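Local coordinates for RctB replication initiator protein (Vibrio cholerae, PDB 5UBE), which initiates replication of the second chromosome of Vibrio cholerae, with an N-terminal helix-turn-helix domain that probably takes part in binding origin DNA, at residues 27-37 with 114-122; 38-48 with 84-94. All blocks are in the same frame, centred on the assembly; numbering follows the deposited sequence.

In the fold
Contacts 1 and 2 are neighbouring interfaces of a domain consistent with a winged helix-turn-helix, their centres about 11 Å apart. Their first segments, 27-37 and 38-48, are consecutive in the chain. Their second segments are joined by a probable hydrogen bond of 3.0 Å from I115 N to L93 O, and F94 and F114 bring their rings together nearby. Y34 of contact 1 also touches L48 and L93 of contact 2, which makes the two apolar layers continuous. Contact 2 is the more central, about 10 Å from the centre of the chain against about 14 Å for contact 1, and it includes part of helix 78-91, the probable DNA-recognition helix.

Contact 1: 27-37 with 114-122; sequences AIDWIEQYQHF and FINPNQLIS
W30 packs one face of its indole against N116 and P117, where helix 117-120 begins, and the ring can be read atom by atom. CG stands anti to the carbonyl carbon (chi1 -63°), which turns the ring toward 114-122. At the root, CB already touches the proline ring of P117. W30 CG comes next, 3.4 Å from P117 CD, and this methylene makes a CH-pi contact over the five-membered ring, with CD1, CD2 and NE1 also close to it. Farther out, N116 CA sits 3.6 Å from the centroid of the six-membered ring of W30, only 4° off its normal. CE3 lies by I115 O and F114 CB, CE2 by N116 ND2, and CH2 by N116 CA and N. At the far rim W30 CZ2 meets N116 ND2 at 3.4 Å, the amide plane being inclined to the indole. W30 CZ3 has F114 O at the ring edge, 3.6 Å away. N116 also caps the helix, its OD1 accepting from N118 N, so the residue lying on the indole also fixes the first turn.

Y34 adds the polar tie. Y34 OH donates to I115 O over 2.6 Å, tilted 32° from the carbonyl plane, while F114 CD1 lies at the edge of the phenol ring. L120 CD1 and P117 CG approach that ring obliquely. Beyond the turn from Y34 to F37, F37 brings its edge to P117 CB, and F37 CE1 meets I121 CG2 at 3.4 Å. At the other end A27 CB rests over the face of F114, 3.9 Å from the centroid, a further CH-pi contact.

Helix 117-120 and the end of strand 108-114 thus lie along one flank of helix 26-34. Another flank packs on helix 42-55, with I31 on N49 and Y34 on L48, while L93 completes the surroundings of Y34 and L120.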
loop_
_atom_site.group_PDB
_atom_site.type_symbol
_atom_site.label_atom_id
_atom_site.label_comp_id
_atom_site.label_asym_id
_atom_site.label_seq_id
_atom_site.Cartn_x
_atom_site.Cartn_y
_atom_site.Cartn_z
ATOM N N ALA A 27 10.080 5.670 -2.128
ATOM C CA ALA A 27 8.725 6.193 -2.251
ATOM C C ALA A 27 8.503 7.412 -1.373
ATOM O O ALA A 27 7.587 8.197 -1.637
ATOM C CB ALA A 27 7.707 5.102 -1.905
ATOM N N ILE A 28 9.327 7.601 -0.346
ATOM C CA ILE A 28 9.171 8.774 0.510
ATOM C C ILE A 28 9.354 10.046 -0.309
ATOM O O ILE A 28 8.624 11.029 -0.129
ATOM C CB ILE A 28 10.157 8.700 1.693
ATOM C CG1 ILE A 28 9.913 7.427 2.506
ATOM C CG2 ILE A 28 10.035 9.929 2.579
ATOM C CD1 ILE A 28 11.063 7.083 3.469
ATOM N N ASP A 29 10.309 10.040 -1.243
ATOM C CA ASP A 29 10.440 11.177 -2.156
ATOM C C ASP A 29 9.373 11.160 -3.250
ATOM O O ASP A 29 8.870 12.220 -3.641
ATOM C CB ASP A 29 11.826 11.192 -2.799
ATOM C CG ASP A 29 12.947 11.301 -1.779
ATOM O OD1 ASP A 29 12.773 11.983 -0.744
ATOM O OD2 ASP A 29 14.011 10.700 -2.025
ATOM N N TRP A 30 9.044 9.973 -3.773
ATOM C CA TRP A 30 8.072 9.865 -4.858
ATOM C C TRP A 30 6.738 10.481 -4.470
ATOM O O TRP A 30 6.037 11.050 -5.319
ATOM C CB TRP A 30 7.862 8.397 -5.230
ATOM C CG TRP A 30 9.076 7.701 -5.751
ATOM C CD1 TRP A 30 10.284 8.270 -6.071
ATOM C CD2 TRP A 30 9.196 6.304 -6.052
ATOM N NE1 TRP A 30 11.146 7.305 -6.528
ATOM C CE2 TRP A 30 10.505 6.093 -6.536
ATOM C CE3 TRP A 30 8.328 5.209 -5.950
ATOM C CZ2 TRP A 30 10.972 4.829 -6.911
ATOM C CZ3 TRP A 30 8.793 3.954 -6.337
ATOM C CH2 TRP A 30 10.104 3.775 -6.807
ATOM N N ILE A 31 6.358 10.344 -3.200
ATOM C CA ILE A 31 5.027 10.758 -2.751
ATOM C C ILE A 31 4.851 12.261 -2.914
ATOM O O ILE A 31 3.789 12.733 -3.338
ATOM C CB ILE A 31 4.794 10.299 -1.295
ATOM C CG1 ILE A 31 4.526 8.795 -1.256
ATOM C CG2 ILE A 31 3.650 11.080 -0.630
ATOM C CD1 ILE A 31 4.556 8.182 0.167
ATOM N N GLU A 32 5.886 13.037 -2.584
ATOM C CA GLU A 32 5.845 14.465 -2.884
ATOM C C GLU A 32 5.816 14.720 -4.383
ATOM O O GLU A 32 5.200 15.692 -4.833
ATOM C CB GLU A 32 7.039 15.176 -2.243
ATOM C CG GLU A 32 7.095 14.971 -0.716
ATOM C CD GLU A 32 8.095 15.876 -0.011
ATOM O OE1 GLU A 32 9.080 16.307 -0.654
ATOM O OE2 GLU A 32 7.886 16.151 1.193
ATOM N N GLN A 33 6.458 13.860 -5.176
ATOM C CA GLN A 33 6.432 14.068 -6.620
ATOM C C GLN A 33 5.100 13.667 -7.240
ATOM O O GLN A 33 4.701 14.261 -8.246
ATOM C CB GLN A 33 7.567 13.300 -7.298
ATOM C CG GLN A 33 8.940 13.878 -7.033
ATOM C CD GLN A 33 10.023 13.067 -7.703
ATOM O OE1 GLN A 33 10.163 11.882 -7.434
ATOM N NE2 GLN A 33 10.774 13.694 -8.608
ATOM N N TYR A 34 4.399 12.681 -6.658
ATOM C CA TYR A 34 3.102 12.266 -7.200
ATOM C C TYR A 34 2.115 13.425 -7.253
ATOM O O TYR A 34 1.202 13.434 -8.089
ATOM C CB TYR A 34 2.493 11.154 -6.346
ATOM C CG TYR A 34 3.133 9.791 -6.427
ATOM C CD1 TYR A 34 3.745 9.339 -7.589
ATOM C CD2 TYR A 34 3.096 8.935 -5.323
ATOM C CE1 TYR A 34 4.315 8.076 -7.645
ATOM C CE2 TYR A 34 3.659 7.683 -5.370
ATOM C CZ TYR A 34 4.257 7.253 -6.530
ATOM O OH TYR A 34 4.804 5.993 -6.541
ATOM N N GLN A 35 2.268 14.401 -6.360
ATOM C CA GLN A 35 1.298 15.481 -6.257
ATOM C C GLN A 35 1.319 16.418 -7.454
ATOM O O GLN A 35 0.439 17.278 -7.545
ATOM C CB GLN A 35 1.538 16.257 -4.965
ATOM C CG GLN A 35 1.233 15.433 -3.711
ATOM C CD GLN A 35 1.952 15.963 -2.497
ATOM O OE1 GLN A 35 2.439 15.199 -1.649
ATOM N NE2 GLN A 35 2.044 17.283 -2.410
ATOM N N HIS A 36 2.303 16.281 -8.357
ATOM C CA HIS A 36 2.319 16.983 -9.633
ATOM C C HIS A 36 1.407 16.340 -10.666
ATOM O O HIS A 36 1.232 16.914 -11.744
ATOM C CB HIS A 36 3.735 17.033 -10.239
ATOM C CG HIS A 36 4.751 17.780 -9.425
ATOM N ND1 HIS A 36 5.153 19.064 -9.731
ATOM C CD2 HIS A 36 5.499 17.399 -8.360
ATOM C CE1 HIS A 36 6.078 19.453 -8.872
ATOM N NE2 HIS A 36 6.303 18.462 -8.026
ATOM N N PHE A 37 0.838 15.168 -10.386
ATOM C CA PHE A 37 0.121 14.405 -11.401
ATOM C C PHE A 37 -1.396 14.551 -11.278
ATOM O O PHE A 37 -1.947 14.648 -10.174
ATOM C CB PHE A 37 0.530 12.932 -11.335
ATOM C CG PHE A 37 1.989 12.705 -11.640
ATOM C CD1 PHE A 37 2.589 13.345 -12.716
ATOM C CD2 PHE A 37 2.774 11.901 -10.833
ATOM C CE1 PHE A 37 3.937 13.156 -12.994
ATOM C CE2 PHE A 37 4.126 11.709 -11.109
ATOM C CZ PHE A 37 4.705 12.333 -12.194
ATOM N N PHE A 114 4.896 0.707 -4.962
ATOM C CA PHE A 114 4.956 2.052 -5.505
ATOM C C PHE A 114 5.651 2.021 -6.855
ATOM O O PHE A 114 6.568 1.227 -7.081
ATOM C CB PHE A 114 5.690 2.981 -4.538
ATOM C CG PHE A 114 4.849 3.405 -3.338
ATOM C CD1 PHE A 114 3.900 4.420 -3.462
ATOM C CD2 PHE A 114 5.012 2.793 -2.098
ATOM C CE1 PHE A 114 3.143 4.818 -2.371
ATOM C CE2 PHE A 114 4.237 3.182 -0.991
ATOM C CZ PHE A 114 3.304 4.198 -1.134
ATOM N N ILE A 115 5.174 2.856 -7.774
ATOM C CA ILE A 115 5.721 2.954 -9.120
ATOM C C ILE A 115 6.487 4.265 -9.218
ATOM O O ILE A 115 5.995 5.316 -8.792
ATOM C CB ILE A 115 4.614 2.872 -10.194
ATOM C CG1 ILE A 115 3.744 1.632 -9.974
ATOM C CG2 ILE A 115 5.231 2.801 -11.586
ATOM C CD1 ILE A 115 2.726 1.389 -11.062
ATOM N N ASN A 116 7.696 4.193 -9.751
ATOM C CA ASN A 116 8.541 5.370 -9.891
ATOM C C ASN A 116 7.827 6.427 -10.725
ATOM O O ASN A 116 7.291 6.107 -11.795
ATOM C CB ASN A 116 9.865 4.965 -10.547
ATOM C CG ASN A 116 10.929 6.033 -10.430
ATOM O OD1 ASN A 116 10.692 7.201 -10.745
ATOM N ND2 ASN A 116 12.111 5.641 -9.971
ATOM N N PRO A 117 7.783 7.685 -10.284
ATOM C CA PRO A 117 7.161 8.726 -11.116
ATOM C C PRO A 117 7.769 8.833 -12.511
ATOM O O PRO A 117 7.044 9.140 -13.466
ATOM C CB PRO A 117 7.384 10.008 -10.302
ATOM C CG PRO A 117 7.563 9.528 -8.876
ATOM C CD PRO A 117 8.296 8.219 -9.011
ATOM N N ASN A 118 9.075 8.584 -12.661
ATOM C CA ASN A 118 9.667 8.581 -13.999
ATOM C C ASN A 118 9.024 7.525 -14.884
ATOM O O ASN A 118 8.881 7.730 -16.096
ATOM C CB ASN A 118 11.173 8.341 -13.921
ATOM C CG ASN A 118 11.888 9.396 -13.108
ATOM O OD1 ASN A 118 11.508 10.567 -13.119
ATOM N ND2 ASN A 118 12.936 8.985 -12.396
ATOM N N GLN A 119 8.629 6.394 -14.294
ATOM C CA GLN A 119 7.887 5.371 -15.023
ATOM C C GLN A 119 6.445 5.793 -15.285
ATOM O O GLN A 119 5.904 5.523 -16.364
ATOM C CB GLN A 119 7.917 4.059 -14.238
ATOM C CG GLN A 119 7.333 2.873 -14.977
ATOM C CD GLN A 119 8.283 2.311 -16.022
ATOM O OE1 GLN A 119 9.400 2.809 -16.204
ATOM N NE2 GLN A 119 7.844 1.263 -16.713
ATOM N N LEU A 120 5.803 6.434 -14.301
ATOM C CA LEU A 120 4.409 6.854 -14.455
ATOM C C LEU A 120 4.213 7.679 -15.712
ATOM O O LEU A 120 3.247 7.481 -16.462
ATOM C CB LEU A 120 3.961 7.682 -13.253
ATOM C CG LEU A 120 3.941 7.016 -11.892
ATOM C CD1 LEU A 120 2.966 7.754 -10.993
ATOM C CD2 LEU A 120 3.508 5.616 -12.116
ATOM N N ILE A 121 5.104 8.645 -15.933
ATOM C CA ILE A 121 4.908 9.597 -17.014
ATOM C C ILE A 121 5.174 8.990 -18.379
ATOM O O ILE A 121 4.886 9.637 -19.387
ATOM C CB ILE A 121 5.788 10.845 -16.805
ATOM C CG1 ILE A 121 7.260 10.466 -16.730
ATOM C CG2 ILE A 121 5.395 11.545 -15.547
ATOM C CD1 ILE A 121 8.159 11.657 -16.448
ATOM N N SER A 122 5.710 7.771 -18.436
ATOM C CA SER A 122 5.977 7.102 -19.706
ATOM C C SER A 122 4.756 6.336 -20.218
ATOM O O SER A 122 3.687 6.351 -19.602
ATOM C CB SER A 122 7.161 6.149 -19.570
ATOM O OG SER A 122 6.853 5.046 -18.732
#

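Contact 2: 38-48 with 84-94; sequences KGVTKSIVELL and RLRAAVAVGLF
R84 and E46 form the charged element, a salt bridge at the surface-facing side of the helix pair. R84 NH2 donates to E46 OE1 over 3.1 Å with an N-H...O angle of 163°, and the carboxylate and guanidinium planes are nearly coplanar. S43 comes from another direction: its OG, anti to the backbone N (chi1 178°), lies over a guanidinium face, 3.0 Å from R84 NE but poorly angled for a hydrogen bond. The arginine chain runs extended from CG to NE across the S43 backbone, and NH1 has a weak bond to A80 O.

The apolar element centres on I44. I44 CD1 packs on A87 CB at 3.7 Å, whereas its other branch, CG2, meets A88 CB and L93 CD1. L48 divides its methyls in the same way, CD1 to L93 CD1 and L48 CD2 to F94 CZ at 3.6 Å. L47 CD2 lies against R84 CB and the backbone N of L85. Toward the linker, V91 sets CG1 against V40 CG2, with V91 CG2 3.4 Å from G39 O.

Capping defines one end of each helix: T41 OG1 accepts from I44 N at the start of helix 42-55, and G92, with positive phi, ends helix 78-91 in a Schellman motif that turns the chain so that L93 faces inward.

The axes of segments 42-48 and 84-91 pass 9.2 Å apart at 104°, nearly perpendicular. The arrangement is consistent with a winged helix-turn-helix domain: helix 78-91, which follows helix 65-71 and precedes the hairpin 94-100/108-114, probably corresponds to the recognition helix, and helix 42-55 packs against it.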
loop_
_atom_site.group_PDB
_atom_site.type_symbol
_atom_site.label_atom_id
_atom_site.label_comp_id
_atom_site.label_asym_id
_atom_site.label_seq_id
_atom_site.Cartn_x
_atom_site.Cartn_y
_atom_site.Cartn_z
ATOM N N LYS A 38 -2.072 14.551 -12.425
ATOM C CA LYS A 38 -3.518 14.716 -12.430
ATOM C C LYS A 38 -4.179 13.591 -11.652
ATOM O O LYS A 38 -3.756 12.434 -11.726
ATOM C CB LYS A 38 -4.059 14.732 -13.856
ATOM C CG LYS A 38 -3.742 15.988 -14.634
ATOM C CD LYS A 38 -4.225 15.843 -16.075
ATOM C CE LYS A 38 -3.853 17.053 -16.915
ATOM N NZ LYS A 38 -4.068 16.763 -18.374
ATOM N N GLY A 39 -5.230 13.939 -10.913
ATOM C CA GLY A 39 -5.996 12.974 -10.163
ATOM C C GLY A 39 -5.386 12.551 -8.845
ATOM O O GLY A 39 -5.958 11.684 -8.175
ATOM N N VAL A 40 -4.247 13.116 -8.444
ATOM C CA VAL A 40 -3.664 12.804 -7.138
ATOM C C VAL A 40 -4.221 13.825 -6.149
ATOM O O VAL A 40 -3.805 14.988 -6.118
ATOM C CB VAL A 40 -2.134 12.793 -7.163
ATOM C CG1 VAL A 40 -1.582 12.505 -5.758
ATOM C CG2 VAL A 40 -1.613 11.730 -8.140
ATOM N N THR A 41 -5.166 13.375 -5.331
ATOM C CA THR A 41 -5.902 14.204 -4.389
ATOM C C THR A 41 -5.265 14.163 -2.999
ATOM O O THR A 41 -4.424 13.315 -2.688
ATOM C CB THR A 41 -7.350 13.720 -4.288
ATOM O OG1 THR A 41 -7.345 12.393 -3.751
ATOM C CG2 THR A 41 -8.028 13.708 -5.649
ATOM N N LYS A 42 -5.712 15.093 -2.147
ATOM C CA LYS A 42 -5.314 15.086 -0.746
ATOM C C LYS A 42 -5.661 13.758 -0.082
ATOM O O LYS A 42 -4.888 13.239 0.733
ATOM C CB LYS A 42 -5.989 16.243 -0.005
ATOM C CG LYS A 42 -5.427 17.619 -0.336
ATOM C CD LYS A 42 -3.907 17.624 -0.265
ATOM C CE LYS A 42 -3.343 19.016 0.015
ATOM N NZ LYS A 42 -3.454 19.398 1.456
ATOM N N SER A 43 -6.820 13.190 -0.429
ATOM C CA SER A 43 -7.261 11.936 0.172
ATOM C C SER A 43 -6.374 10.761 -0.234
ATOM O O SER A 43 -6.201 9.819 0.548
ATOM C CB SER A 43 -8.723 11.669 -0.211
ATOM O OG SER A 43 -9.174 10.433 0.307
ATOM N N ILE A 44 -5.821 10.773 -1.450
ATOM C CA ILE A 44 -4.851 9.736 -1.808
ATOM C C ILE A 44 -3.537 9.963 -1.073
ATOM O O ILE A 44 -2.938 9.020 -0.546
ATOM C CB ILE A 44 -4.650 9.682 -3.340
ATOM C CG1 ILE A 44 -5.891 9.071 -4.001
ATOM C CG2 ILE A 44 -3.385 8.869 -3.697
ATOM C CD1 ILE A 44 -6.038 9.358 -5.472
ATOM N N VAL A 45 -3.063 11.215 -1.030
ATOM C CA VAL A 45 -1.818 11.516 -0.325
ATOM C C VAL A 45 -1.903 11.072 1.129
ATOM O O VAL A 45 -0.931 10.549 1.685
ATOM C CB VAL A 45 -1.473 13.013 -0.447
ATOM C CG1 VAL A 45 -0.227 13.342 0.365
ATOM C CG2 VAL A 45 -1.245 13.374 -1.910
ATOM N N GLU A 46 -3.064 11.254 1.761
ATOM C CA GLU A 46 -3.248 10.789 3.136
ATOM C C GLU A 46 -2.908 9.311 3.275
ATOM O O GLU A 46 -2.132 8.917 4.155
ATOM C CB GLU A 46 -4.691 11.027 3.584
ATOM C CG GLU A 46 -5.056 12.455 3.941
ATOM C CD GLU A 46 -6.534 12.579 4.307
ATOM O OE1 GLU A 46 -7.278 11.583 4.121
ATOM O OE2 GLU A 46 -6.946 13.663 4.776
ATOM N N LEU A 47 -3.522 8.468 2.441
ATOM C CA LEU A 47 -3.173 7.053 2.430
ATOM C C LEU A 47 -1.670 6.856 2.220
ATOM O O LEU A 47 -1.034 6.088 2.946
ATOM C CB LEU A 47 -3.964 6.322 1.343
ATOM C CG LEU A 47 -3.580 4.849 1.194
ATOM C CD1 LEU A 47 -4.033 4.087 2.419
ATOM C CD2 LEU A 47 -4.141 4.224 -0.076
ATOM N N LEU A 48 -1.081 7.550 1.229
ATOM C CA LEU A 48 0.340 7.356 0.928
ATOM C C LEU A 48 1.219 7.719 2.121
ATOM O O LEU A 48 2.130 6.967 2.487
ATOM C CB LEU A 48 0.754 8.164 -0.308
ATOM C CG LEU A 48 -0.098 7.905 -1.547
ATOM C CD1 LEU A 48 0.515 8.579 -2.746
ATOM C CD2 LEU A 48 -0.294 6.409 -1.793
ATOM N N ARG A 84 -9.556 4.973 -1.172
ATOM C CA ARG A 84 -8.337 5.664 -1.587
ATOM C C ARG A 84 -7.448 4.752 -2.423
ATOM O O ARG A 84 -6.861 5.189 -3.420
ATOM C CB ARG A 84 -7.589 6.184 -0.363
ATOM C CG ARG A 84 -8.289 7.336 0.339
ATOM C CD ARG A 84 -7.969 7.310 1.824
ATOM N NE ARG A 84 -8.372 8.527 2.530
ATOM C CZ ARG A 84 -9.589 8.735 3.033
ATOM N NH1 ARG A 84 -10.545 7.813 2.901
ATOM N NH2 ARG A 84 -9.861 9.872 3.664
ATOM N N LEU A 85 -7.394 3.464 -2.080
ATOM C CA LEU A 85 -6.536 2.560 -2.838
ATOM C C LEU A 85 -7.037 2.387 -4.263
ATOM O O LEU A 85 -6.232 2.404 -5.200
ATOM C CB LEU A 85 -6.407 1.205 -2.141
ATOM C CG LEU A 85 -5.549 0.170 -2.896
ATOM C CD1 LEU A 85 -4.072 0.565 -3.009
ATOM C CD2 LEU A 85 -5.675 -1.204 -2.273
ATOM N N ARG A 86 -8.358 2.251 -4.464
ATOM C CA ARG A 86 -8.861 2.137 -5.830
ATOM C C ARG A 86 -8.536 3.387 -6.643
ATOM O O ARG A 86 -8.184 3.296 -7.824
ATOM C CB ARG A 86 -10.369 1.893 -5.843
ATOM C CG ARG A 86 -10.822 0.523 -5.369
ATOM C CD ARG A 86 -12.329 0.329 -5.654
ATOM N NE ARG A 86 -13.143 1.440 -5.149
ATOM C CZ ARG A 86 -13.584 1.531 -3.899
ATOM N NH1 ARG A 86 -13.287 0.579 -3.009
ATOM N NH2 ARG A 86 -14.299 2.578 -3.524
ATOM N N ALA A 87 -8.660 4.566 -6.029
ATOM C CA ALA A 87 -8.369 5.799 -6.751
ATOM C C ALA A 87 -6.891 5.889 -7.105
ATOM O O ALA A 87 -6.536 6.299 -8.212
ATOM C CB ALA A 87 -8.804 7.009 -5.916
ATOM N N ALA A 88 -6.018 5.491 -6.174
ATOM C CA ALA A 88 -4.579 5.571 -6.397
ATOM C C ALA A 88 -4.134 4.615 -7.494
ATOM O O ALA A 88 -3.238 4.938 -8.285
ATOM C CB ALA A 88 -3.841 5.279 -5.087
ATOM N N VAL A 89 -4.745 3.432 -7.554
ATOM C CA VAL A 89 -4.488 2.513 -8.659
ATOM C C VAL A 89 -4.931 3.126 -9.984
ATOM O O VAL A 89 -4.209 3.066 -10.990
ATOM C CB VAL A 89 -5.186 1.168 -8.388
ATOM C CG1 VAL A 89 -5.150 0.285 -9.622
ATOM C CG2 VAL A 89 -4.520 0.480 -7.212
ATOM N N ALA A 90 -6.111 3.751 -10.005
ATOM C CA ALA A 90 -6.614 4.328 -11.249
ATOM C C ALA A 90 -5.689 5.409 -11.794
ATOM O O ALA A 90 -5.629 5.614 -13.010
ATOM C CB ALA A 90 -8.025 4.891 -11.036
ATOM N N VAL A 91 -4.966 6.110 -10.923
ATOM C CA VAL A 91 -4.026 7.114 -11.405
ATOM C C VAL A 91 -2.725 6.464 -11.894
ATOM O O VAL A 91 -2.034 7.015 -12.760
ATOM C CB VAL A 91 -3.774 8.156 -10.299
ATOM C CG1 VAL A 91 -2.391 8.827 -10.461
ATOM C CG2 VAL A 91 -4.859 9.205 -10.307
ATOM N N GLY A 92 -2.379 5.291 -11.380
ATOM C CA GLY A 92 -1.163 4.611 -11.763
ATOM C C GLY A 92 -0.069 4.610 -10.713
ATOM O O GLY A 92 1.084 4.355 -11.062
ATOM N N LEU A 93 -0.403 4.858 -9.440
ATOM C CA LEU A 93 0.599 4.974 -8.383
ATOM C C LEU A 93 1.133 3.621 -7.932
ATOM O O LEU A 93 2.271 3.539 -7.457
ATOM C CB LEU A 93 0.014 5.715 -7.173
ATOM C CG LEU A 93 -0.532 7.109 -7.464
ATOM C CD1 LEU A 93 -0.765 7.852 -6.176
ATOM C CD2 LEU A 93 0.427 7.874 -8.353
ATOM N N PHE A 94 0.344 2.561 -8.075
ATOM C CA PHE A 94 0.680 1.241 -7.569
ATOM C C PHE A 94 0.582 0.201 -8.668
ATOM O O PHE A 94 -0.406 0.164 -9.411
ATOM C CB PHE A 94 -0.274 0.794 -6.450
ATOM C CG PHE A 94 -0.172 1.583 -5.200
ATOM C CD1 PHE A 94 0.922 1.427 -4.358
ATOM C CD2 PHE A 94 -1.200 2.445 -4.833
ATOM C CE1 PHE A 94 1.008 2.137 -3.175
ATOM C CE2 PHE A 94 -1.124 3.160 -3.657
ATOM C CZ PHE A 94 -0.029 3.003 -2.823
#